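Local coordinates for HIT domain-containing protein (Sulfolobus tokodaii, PDB 2EO4) that probably binds nucleotides and may hydrolyse adenylyl sulfate, as a zinc-binding member of the histidine triad family, at residues E49-E52 with D53-A56; I69-A72 with V73-D76. All blocks are in the same frame, centred on the assembly; numbering follows the deposited sequence.

Interaction 1 of 2, residues E49-E52 with D53-A56; sequences EADE and DTLA
Asp-51 holds its CG between its own backbone N and carbonyl carbon (chi1 60°), which brings the carboxylate over the first turn of the helix, against Thr-54. Thr-54 answers with OG1 beside its own backbone N and anti to its carbonyl carbon (chi1 -67°). This puts the hydroxyl on the same side as the Thr-54 amide, and both face one carboxylate, each bonding a different oxygen. Thr-54 OG1 donates to Asp-51 OD1 at 2.6 Å. It comes in on the syn side, 28° out of the carboxylate plane. Thr-54 N donates to Asp-51 OD2 at 3.0 Å, from above the plane of the group. The two bonds fix the rotation of the carboxylate. The two side chains cross at about a right angle.

Backbone bonds of the first turn follow. Leu-55 N reaches Asp-51 O at 3.1 Å, and Ala-56 N reaches Glu-52 O at 2.9 Å. Asp-53 OD2 stands 4.4 Å from Asp-51 OD2. These like charges may repel mildly, but a negative group near a helix N-terminus should be eased by the helix dipole.

On the buried side, Ala-50 CB meets Leu-55 CD2 at 3.7 Å. Phe-44 lies against both Asp-51 and Thr-54. Ala-50 O accepts a hydrogen bond from Lys-63 of the second subunit, and Ala-56 packs on Ala-56 of that subunit. The zinc ion is about 12 Å from the side chain of Thr-54, so the contact is near the metal site without joining it. This is an N-cap: Asp-51 caps the start of helix 52-72, the helix that follows strand 36-40 in the HIT domain.

Interaction 2 of 2, residues I69-A72 with V73-D76; sequences IKDA and VKAD
Lys-74 curls its side chain back over the end of the helix to reach the carbonyl of Asp-71. From CB, CG turns beside the backbone N and passes 3.8 Å from Asp-71 O. The chain bends at chi2 (-62°), and CD lies 3.5 Å from Asp-71 O. CE stays close to the same oxygen. A second bend at chi4 brings NZ in, and NZ donates to Asp-71 O at 2.6 Å. Asp-71 OD1 is 4.0 Å from Lys-74 NZ, too far for a salt bridge; Asp-71 OD2 bonds Ser-135 instead. Water 3 joins Lys-74 NZ to Ala-72 O.

The backbone here forms a Schellman motif, with Lys-74 at positive phi as its C-prime residue. Ala-75 N donates to Lys-70 O at 3.0 Å, and Lys-74 N makes a weak bond to Asp-71 O. Val-73 N still keeps the helical bond to Ile-69 O.

On the buried side, the Ile-69 and Val-73 side chains lie side by side, with CG2 of each 4.1 Å apart. Pro-101 of strand 97-102 touches both residues. Lys-70 runs out fully extended, its CE 3.3 Å from Ala-75 O. Water 1 links its NZ to Asp-76 O.

Interactions 1 and 2 sit at the two ends of helix 52-72, on opposite sides of the chain's centre. Their centres are 28 Å apart and they do not touch. Both are partly buried, with apolar side chains turned inward and the charged ones mostly at the surface. At the N-terminal end, a side-chain carboxylate accepts from an amide and a hydroxyl of the first turn. At the C-terminal end, backbone amides donate to the last carbonyls, a lysine ammonium donates to one of them, and waters take part. Residues 49-56 lie nearer the zinc site, whereas 69-76 pack on helix 122-143 and strand 97-102. Both also touch the second subunit, so each end of the helix lies near the dimer interface.

Interaction 1 of 2, residues E49-E52 with D53-A56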
ATOM      1  N   GLU A  49     -13.365  -2.514   1.035  1.00 26.00           N
ATOM      2  CA  GLU A  49     -14.487  -3.411   0.751  1.00 28.97           C
ATOM      3  C   GLU A  49     -14.090  -4.876   0.633  1.00 28.28           C
ATOM      4  O   GLU A  49     -14.951  -5.753   0.569  1.00 28.11           O
ATOM      5  CB  GLU A  49     -15.196  -2.977  -0.536  1.00 30.58           C
ATOM      6  CG  GLU A  49     -15.846  -1.606  -0.473  1.00 35.43           C
ATOM      7  CD  GLU A  49     -16.908  -1.511   0.601  1.00 39.57           C
ATOM      8  OE1 GLU A  49     -17.695  -2.471   0.742  1.00 42.22           O
ATOM      9  OE2 GLU A  49     -16.963  -0.472   1.296  1.00 43.36           O
ATOM     10  N   ALA A  50     -12.788  -5.145   0.612  1.00 27.08           N
ATOM     11  CA  ALA A  50     -12.300  -6.512   0.488  1.00 28.07           C
ATOM     12  C   ALA A  50     -12.276  -7.231   1.834  1.00 27.63           C
ATOM     13  O   ALA A  50     -12.029  -6.613   2.868  1.00 28.02           O
ATOM     14  CB  ALA A  50     -10.901  -6.510  -0.122  1.00 26.31           C
ATOM     15  N   ASP A  51     -12.535  -8.536   1.812  1.00 28.94           N
ATOM     16  CA  ASP A  51     -12.517  -9.336   3.036  1.00 29.01           C
ATOM     17  C   ASP A  51     -11.065  -9.527   3.468  1.00 29.34           C
ATOM     18  O   ASP A  51     -10.146  -9.350   2.669  1.00 26.77           O
ATOM     19  CB  ASP A  51     -13.164 -10.705   2.797  1.00 30.50           C
ATOM     20  CG  ASP A  51     -12.444 -11.509   1.734  1.00 30.62           C
ATOM     21  OD1 ASP A  51     -12.647 -11.229   0.536  1.00 31.48           O
ATOM     22  OD2 ASP A  51     -11.661 -12.412   2.097  1.00 31.79           O
ATOM     23  N   GLU A  52     -10.860  -9.903   4.727  1.00 29.68           N
ATOM     24  CA  GLU A  52      -9.511 -10.088   5.256  1.00 31.13           C
ATOM     25  C   GLU A  52      -8.672 -11.156   4.562  1.00 30.24           C
ATOM     26  O   GLU A  52      -7.466 -10.980   4.393  1.00 29.07           O
ATOM     27  CB  GLU A  52      -9.567 -10.380   6.759  1.00 32.60           C
ATOM     28  CG  GLU A  52     -10.176  -9.256   7.579  1.00 36.44           C
ATOM     29  CD  GLU A  52      -9.987  -9.457   9.071  1.00 38.39           C
ATOM     30  OE1 GLU A  52     -10.194 -10.590   9.552  1.00 40.13           O
ATOM     31  OE2 GLU A  52      -9.638  -8.481   9.764  1.00 39.83           O
ATOM     32  N   ASP A  53      -9.289 -12.265   4.164  1.00 29.22           N
ATOM     33  CA  ASP A  53      -8.534 -13.318   3.493  1.00 29.94           C
ATOM     34  C   ASP A  53      -7.999 -12.837   2.145  1.00 27.89           C
ATOM     35  O   ASP A  53      -6.883 -13.180   1.755  1.00 28.12           O
ATOM     36  CB  ASP A  53      -9.394 -14.571   3.305  1.00 34.15           C
ATOM     37  CG  ASP A  53      -9.725 -15.248   4.621  1.00 38.65           C
ATOM     38  OD1 ASP A  53      -8.892 -15.181   5.551  1.00 39.05           O
ATOM     39  OD2 ASP A  53     -10.814 -15.851   4.718  1.00 42.02           O
ATOM     40  N   THR A  54      -8.793 -12.046   1.434  1.00 25.12           N
ATOM     41  CA  THR A  54      -8.357 -11.512   0.151  1.00 24.46           C
ATOM     42  C   THR A  54      -7.198 -10.539   0.367  1.00 23.93           C
ATOM     43  O   THR A  54      -6.199 -10.579  -0.352  1.00 23.39           O
ATOM     44  CB  THR A  54      -9.501 -10.766  -0.571  1.00 25.37           C
ATOM     45  OG1 THR A  54     -10.521 -11.699  -0.948  1.00 25.45           O
ATOM     46  CG2 THR A  54      -8.981 -10.077  -1.828  1.00 25.26           C
ATOM     47  N   LEU A  55      -7.336  -9.666   1.360  1.00 24.15           N
ATOM     48  CA  LEU A  55      -6.291  -8.685   1.650  1.00 23.45           C
ATOM     49  C   LEU A  55      -4.995  -9.354   2.091  1.00 24.96           C
ATOM     50  O   LEU A  55      -3.902  -8.905   1.738  1.00 23.84           O
ATOM     51  CB  LEU A  55      -6.762  -7.701   2.730  1.00 23.85           C
ATOM     52  CG  LEU A  55      -7.888  -6.742   2.332  1.00 23.76           C
ATOM     53  CD1 LEU A  55      -8.218  -5.825   3.501  1.00 26.30           C
ATOM     54  CD2 LEU A  55      -7.457  -5.914   1.123  1.00 24.47           C
ATOM     55  N   ALA A  56      -5.115 -10.431   2.861  1.00 25.20           N
ATOM     56  CA  ALA A  56      -3.939 -11.149   3.340  1.00 24.93           C
ATOM     57  C   ALA A  56      -3.170 -11.779   2.186  1.00 25.38           C
ATOM     58  O   ALA A  56      -1.943 -11.673   2.114  1.00 26.00           O
ATOM     59  CB  ALA A  56      -4.356 -12.227   4.345  1.00 26.27           C
TER

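Interaction 2 of 2, residues I69-A72 with V73-D76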
ATOM      1  N   ILE A  69       9.670  -7.683 -10.031  1.00 23.92           N
ATOM      2  CA  ILE A  69       9.873  -6.466 -10.805  1.00 23.56           C
ATOM      3  C   ILE A  69      11.197  -5.789 -10.459  1.00 23.94           C
ATOM      4  O   ILE A  69      11.934  -5.373 -11.354  1.00 25.30           O
ATOM      5  CB  ILE A  69       8.722  -5.461 -10.574  1.00 22.67           C
ATOM      6  CG1 ILE A  69       7.419  -6.030 -11.141  1.00 24.11           C
ATOM      7  CG2 ILE A  69       9.051  -4.118 -11.237  1.00 23.66           C
ATOM      8  CD1 ILE A  69       6.173  -5.219 -10.786  1.00 24.01           C
ATOM      9  N   LYS A  70      11.505  -5.683  -9.168  1.00 25.36           N
ATOM     10  CA  LYS A  70      12.740  -5.031  -8.753  1.00 27.26           C
ATOM     11  C   LYS A  70      13.942  -5.708  -9.402  1.00 28.76           C
ATOM     12  O   LYS A  70      14.869  -5.044  -9.868  1.00 28.86           O
ATOM     13  CB  LYS A  70      12.896  -5.063  -7.232  1.00 28.41           C
ATOM     14  CG  LYS A  70      14.145  -4.329  -6.756  1.00 31.61           C
ATOM     15  CD  LYS A  70      14.317  -4.362  -5.246  1.00 34.07           C
ATOM     16  CE  LYS A  70      15.582  -3.606  -4.846  1.00 36.50           C
ATOM     17  NZ  LYS A  70      15.892  -3.733  -3.397  1.00 39.93           N
ATOM     18  N   ASP A  71      13.914  -7.032  -9.433  1.00 28.52           N
ATOM     19  CA  ASP A  71      14.999  -7.800 -10.027  1.00 29.43           C
ATOM     20  C   ASP A  71      15.053  -7.598 -11.540  1.00 29.68           C
ATOM     21  O   ASP A  71      16.117  -7.325 -12.102  1.00 31.81           O
ATOM     22  CB  ASP A  71      14.815  -9.286  -9.709  1.00 30.77           C
ATOM     23  CG  ASP A  71      15.911 -10.152 -10.304  1.00 34.59           C
ATOM     24  OD1 ASP A  71      17.083  -9.984  -9.907  1.00 33.94           O
ATOM     25  OD2 ASP A  71      15.594 -10.993 -11.168  1.00 35.37           O
ATOM     26  N   ALA A  72      13.900  -7.718 -12.190  1.00 29.63           N
ATOM     27  CA  ALA A  72      13.798  -7.584 -13.642  1.00 28.92           C
ATOM     28  C   ALA A  72      14.258  -6.247 -14.218  1.00 30.60           C
ATOM     29  O   ALA A  72      14.979  -6.219 -15.213  1.00 30.02           O
ATOM     30  CB  ALA A  72      12.366  -7.872 -14.088  1.00 30.02           C
ATOM     31  N   VAL A  73      13.843  -5.139 -13.610  1.00 28.77           N
ATOM     32  CA  VAL A  73      14.237  -3.830 -14.118  1.00 29.12           C
ATOM     33  C   VAL A  73      15.378  -3.224 -13.311  1.00 27.14           C
ATOM     34  O   VAL A  73      15.728  -2.063 -13.500  1.00 30.04           O
ATOM     35  CB  VAL A  73      13.045  -2.840 -14.121  1.00 28.56           C
ATOM     36  CG1 VAL A  73      11.900  -3.414 -14.939  1.00 30.35           C
ATOM     37  CG2 VAL A  73      12.598  -2.552 -12.698  1.00 28.37           C
ATOM     38  N   LYS A  74      15.958  -4.023 -12.419  1.00 27.64           N
ATOM     39  CA  LYS A  74      17.064  -3.576 -11.573  1.00 28.14           C
ATOM     40  C   LYS A  74      16.756  -2.249 -10.889  1.00 28.39           C
ATOM     41  O   LYS A  74      17.537  -1.298 -10.950  1.00 27.69           O
ATOM     42  CB  LYS A  74      18.348  -3.452 -12.403  1.00 31.29           C
ATOM     43  CG  LYS A  74      18.874  -4.786 -12.914  1.00 34.01           C
ATOM     44  CD  LYS A  74      19.234  -5.708 -11.754  1.00 38.68           C
ATOM     45  CE  LYS A  74      19.678  -7.083 -12.244  1.00 40.63           C
ATOM     46  NZ  LYS A  74      18.579  -7.803 -12.946  1.00 41.10           N
ATOM     47  N   ALA A  75      15.609  -2.195 -10.225  1.00 27.44           N
ATOM     48  CA  ALA A  75      15.198  -0.985  -9.529  1.00 27.24           C
ATOM     49  C   ALA A  75      15.912  -0.847  -8.193  1.00 26.25           C
ATOM     50  O   ALA A  75      16.270  -1.842  -7.563  1.00 27.47           O
ATOM     51  CB  ALA A  75      13.683  -1.005  -9.308  1.00 25.92           C
ATOM     52  N   ASP A  76      16.124   0.393  -7.768  1.00 26.64           N
ATOM     53  CA  ASP A  76      16.763   0.659  -6.488  1.00 26.58           C
ATOM     54  C   ASP A  76      15.683   0.777  -5.425  1.00 26.61           C
ATOM     55  O   ASP A  76      15.943   0.619  -4.232  1.00 26.97           O
ATOM     56  CB  ASP A  76      17.569   1.952  -6.554  1.00 28.05           C
ATOM     57  CG  ASP A  76      18.751   1.839  -7.489  1.00 29.93           C
ATOM     58  OD1 ASP A  76      19.529   0.878  -7.318  1.00 30.86           O
ATOM     59  OD2 ASP A  76      18.892   2.694  -8.385  1.00 30.02           O
TER
HETATM   60  O   HOH W   1      14.997  -1.164  -2.478  1.00 40.95           O
HETATM   61  O   HOH W   2      17.617  -4.209  -8.066  1.00 41.43           O
HETATM   62  O   HOH W   3      17.235  -7.955 -15.317  1.00 60.85           O